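Local coordinates for F5/8 type C domain protein (Bacteroides ovatus, PDB 4ZRX) that is a putative alpha-L-fucosidase, probably hydrolysing terminal alpha-linked L-fucose from glycans, with an accessory F5/8 type C domain that may bind carbohydrate, at residues G536-I541 / Q548-S553. Residues are numbered along the deposited sequence; the frame is centred on the assembly and turned at random.
Sequences GEFSNI and QTVAFS
Gln548 reaches from its strand to the turn Phe538-Ile541 and lays its amide across Phe538 CB and the Ile541 side chain, which touch each other beneath it. Its CG lies anti to the carbonyl carbon (chi1 -62°) and the chain runs extended beyond it, which carries the amide out to the loop. There Gln548 NE2 donates to Ser539 O at 2.9 Å in a fairly straight bond (157° at the hydrogen); the acceptor lies close to the amide plane, whereas the donor stands above the carbonyl plane of Ser539. Gln548 OE1 points the other way, 3.1 Å from Phe538 CA and 3.4 Å from Phe538 CB, and comes to the edge of the phenyl ring. Ring and amide planes are nearly perpendicular, 81° apart. Ile541 CD1 lies alongside the glutamine's end, 3.9 Å from Gln548 NE2 and also near CG and CD. Farther along the strand, Val550 CG2 meets the ring edge of Phe538 at CE1, 3.9 Å away. The loop has its own bracing: Ile541 N bonds to Phe538 O, closing a type II turn, and Ser539 OG donates to Glu537 OE2 at 2.6 Å. Replacing Gln548 by an alanine would probably leave Ser539 O without this amide donor and uncover the Phe538 base and Ile541 where the amide lay. Within the C-terminal F5/8 type C domain, a beta-sandwich, the contact ties the loop after strand 530-532 to strand 548-552. That strand pairs antiparallel with strand 495-503, whose Phe501 touches both Phe538 and Val550 and whose Tyr503 touches Ile541, while Tyr518 of strand 517-523, in the five-stranded sheet, stacks on the Phe538 ring.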
loop_
_atom_site.group_PDB
_atom_site.type_symbol
_atom_site.label_atom_id
_atom_site.label_comp_id
_atom_site.label_asym_id
_atom_site.label_seq_id
_atom_site.Cartn_x
_atom_site.Cartn_y
_atom_site.Cartn_z
ATOM N N GLY A 536 -13.442 -41.857 -8.353
ATOM C CA GLY A 536 -13.782 -41.315 -9.672
ATOM C C GLY A 536 -14.759 -40.146 -9.666
ATOM O O GLY A 536 -15.238 -39.725 -10.742
ATOM N N GLU A 537 -15.054 -39.638 -8.463
ATOM C CA GLU A 537 -15.947 -38.503 -8.310
ATOM C C GLU A 537 -15.381 -37.550 -7.273
ATOM O O GLU A 537 -15.029 -37.954 -6.146
ATOM C CB GLU A 537 -17.323 -38.959 -7.898
ATOM C CG GLU A 537 -18.367 -37.861 -7.925
ATOM C CD GLU A 537 -19.712 -38.393 -7.467
ATOM O OE1 GLU A 537 -20.381 -39.020 -8.326
ATOM O OE2 GLU A 537 -20.077 -38.179 -6.270
ATOM N N PHE A 538 -15.249 -36.288 -7.681
ATOM C CA PHE A 538 -14.881 -35.223 -6.739
ATOM C C PHE A 538 -16.196 -34.767 -6.154
ATOM O O PHE A 538 -16.812 -33.792 -6.624
ATOM C CB PHE A 538 -14.212 -34.073 -7.472
ATOM C CG PHE A 538 -12.839 -34.377 -7.994
ATOM C CD1 PHE A 538 -11.845 -34.859 -7.145
ATOM C CD2 PHE A 538 -12.537 -34.157 -9.336
ATOM C CE1 PHE A 538 -10.565 -35.118 -7.642
ATOM C CE2 PHE A 538 -11.265 -34.416 -9.836
ATOM C CZ PHE A 538 -10.275 -34.917 -8.985
ATOM N N SER A 539 -16.676 -35.537 -5.180
ATOM C CA SER A 539 -18.051 -35.388 -4.742
ATOM C C SER A 539 -18.292 -33.980 -4.197
ATOM O O SER A 539 -17.453 -33.449 -3.456
ATOM C CB SER A 539 -18.426 -36.438 -3.710
ATOM O OG SER A 539 -18.424 -37.703 -4.367
ATOM N N ASN A 540 -19.404 -33.405 -4.648
ATOM C CA ASN A 540 -19.898 -32.098 -4.216
ATOM C C ASN A 540 -19.031 -30.908 -4.618
ATOM O O ASN A 540 -19.235 -29.781 -4.126
ATOM C CB ASN A 540 -20.124 -32.110 -2.696
ATOM C CG ASN A 540 -21.121 -31.054 -2.239
ATOM O OD1 ASN A 540 -22.194 -30.840 -2.842
ATOM N ND2 ASN A 540 -20.768 -30.387 -1.140
ATOM N N ILE A 541 -18.083 -31.123 -5.542
ATOM C CA ILE A 541 -17.124 -30.044 -5.874
ATOM C C ILE A 541 -17.799 -28.812 -6.478
ATOM O O ILE A 541 -17.337 -27.700 -6.287
ATOM C CB ILE A 541 -16.004 -30.555 -6.774
ATOM C CG1 ILE A 541 -14.777 -29.627 -6.617
ATOM C CG2 ILE A 541 -16.528 -30.792 -8.216
ATOM C CD1 ILE A 541 -13.521 -30.338 -6.768
ATOM N N GLN A 548 -9.607 -30.981 -3.110
ATOM C CA GLN A 548 -9.954 -32.355 -2.718
ATOM C C GLN A 548 -8.754 -33.199 -2.929
ATOM O O GLN A 548 -8.297 -33.311 -4.053
ATOM C CB GLN A 548 -11.104 -32.920 -3.536
ATOM C CG GLN A 548 -12.371 -32.131 -3.338
ATOM C CD GLN A 548 -13.636 -32.899 -3.757
ATOM O OE1 GLN A 548 -13.581 -34.047 -4.171
ATOM N NE2 GLN A 548 -14.765 -32.270 -3.590
ATOM N N THR A 549 -8.287 -33.778 -1.830
ATOM C CA THR A 549 -7.136 -34.672 -1.828
ATOM C C THR A 549 -7.647 -36.104 -1.924
ATOM O O THR A 549 -8.542 -36.494 -1.176
ATOM C CB THR A 549 -6.285 -34.398 -0.553
ATOM O OG1 THR A 549 -5.737 -33.062 -0.618
ATOM C CG2 THR A 549 -5.153 -35.431 -0.416
ATOM N N VAL A 550 -7.176 -36.834 -2.935
ATOM C CA VAL A 550 -7.585 -38.248 -3.156
ATOM C C VAL A 550 -6.483 -39.090 -2.598
ATOM O O VAL A 550 -5.392 -39.113 -3.169
ATOM C CB VAL A 550 -7.762 -38.522 -4.659
ATOM C CG1 VAL A 550 -8.050 -39.994 -4.924
ATOM C CG2 VAL A 550 -8.899 -37.598 -5.159
ATOM N N ALA A 551 -6.766 -39.741 -1.466
ATOM C CA ALA A 551 -5.801 -40.532 -0.752
ATOM C C ALA A 551 -5.785 -41.877 -1.494
ATOM O O ALA A 551 -6.842 -42.467 -1.739
ATOM C CB ALA A 551 -6.210 -40.713 0.708
ATOM N N PHE A 552 -4.604 -42.330 -1.862
ATOM C CA PHE A 552 -4.476 -43.646 -2.537
ATOM C C PHE A 552 -4.496 -44.774 -1.508
ATOM O O PHE A 552 -3.950 -44.628 -0.409
ATOM C CB PHE A 552 -3.189 -43.671 -3.373
ATOM C CG PHE A 552 -3.134 -42.600 -4.460
ATOM C CD1 PHE A 552 -4.286 -42.140 -5.098
ATOM C CD2 PHE A 552 -1.912 -42.081 -4.860
ATOM C CE1 PHE A 552 -4.215 -41.198 -6.103
ATOM C CE2 PHE A 552 -1.847 -41.132 -5.853
ATOM C CZ PHE A 552 -3.013 -40.697 -6.480
ATOM N N SER A 553 -5.117 -45.895 -1.878
ATOM C CA SER A 553 -5.043 -47.146 -1.086
ATOM C C SER A 553 -3.632 -47.718 -0.954
ATOM O O SER A 553 -3.301 -48.332 0.058
ATOM C CB SER A 553 -5.916 -48.211 -1.723
ATOM O OG SER A 553 -7.257 -47.758 -1.734
#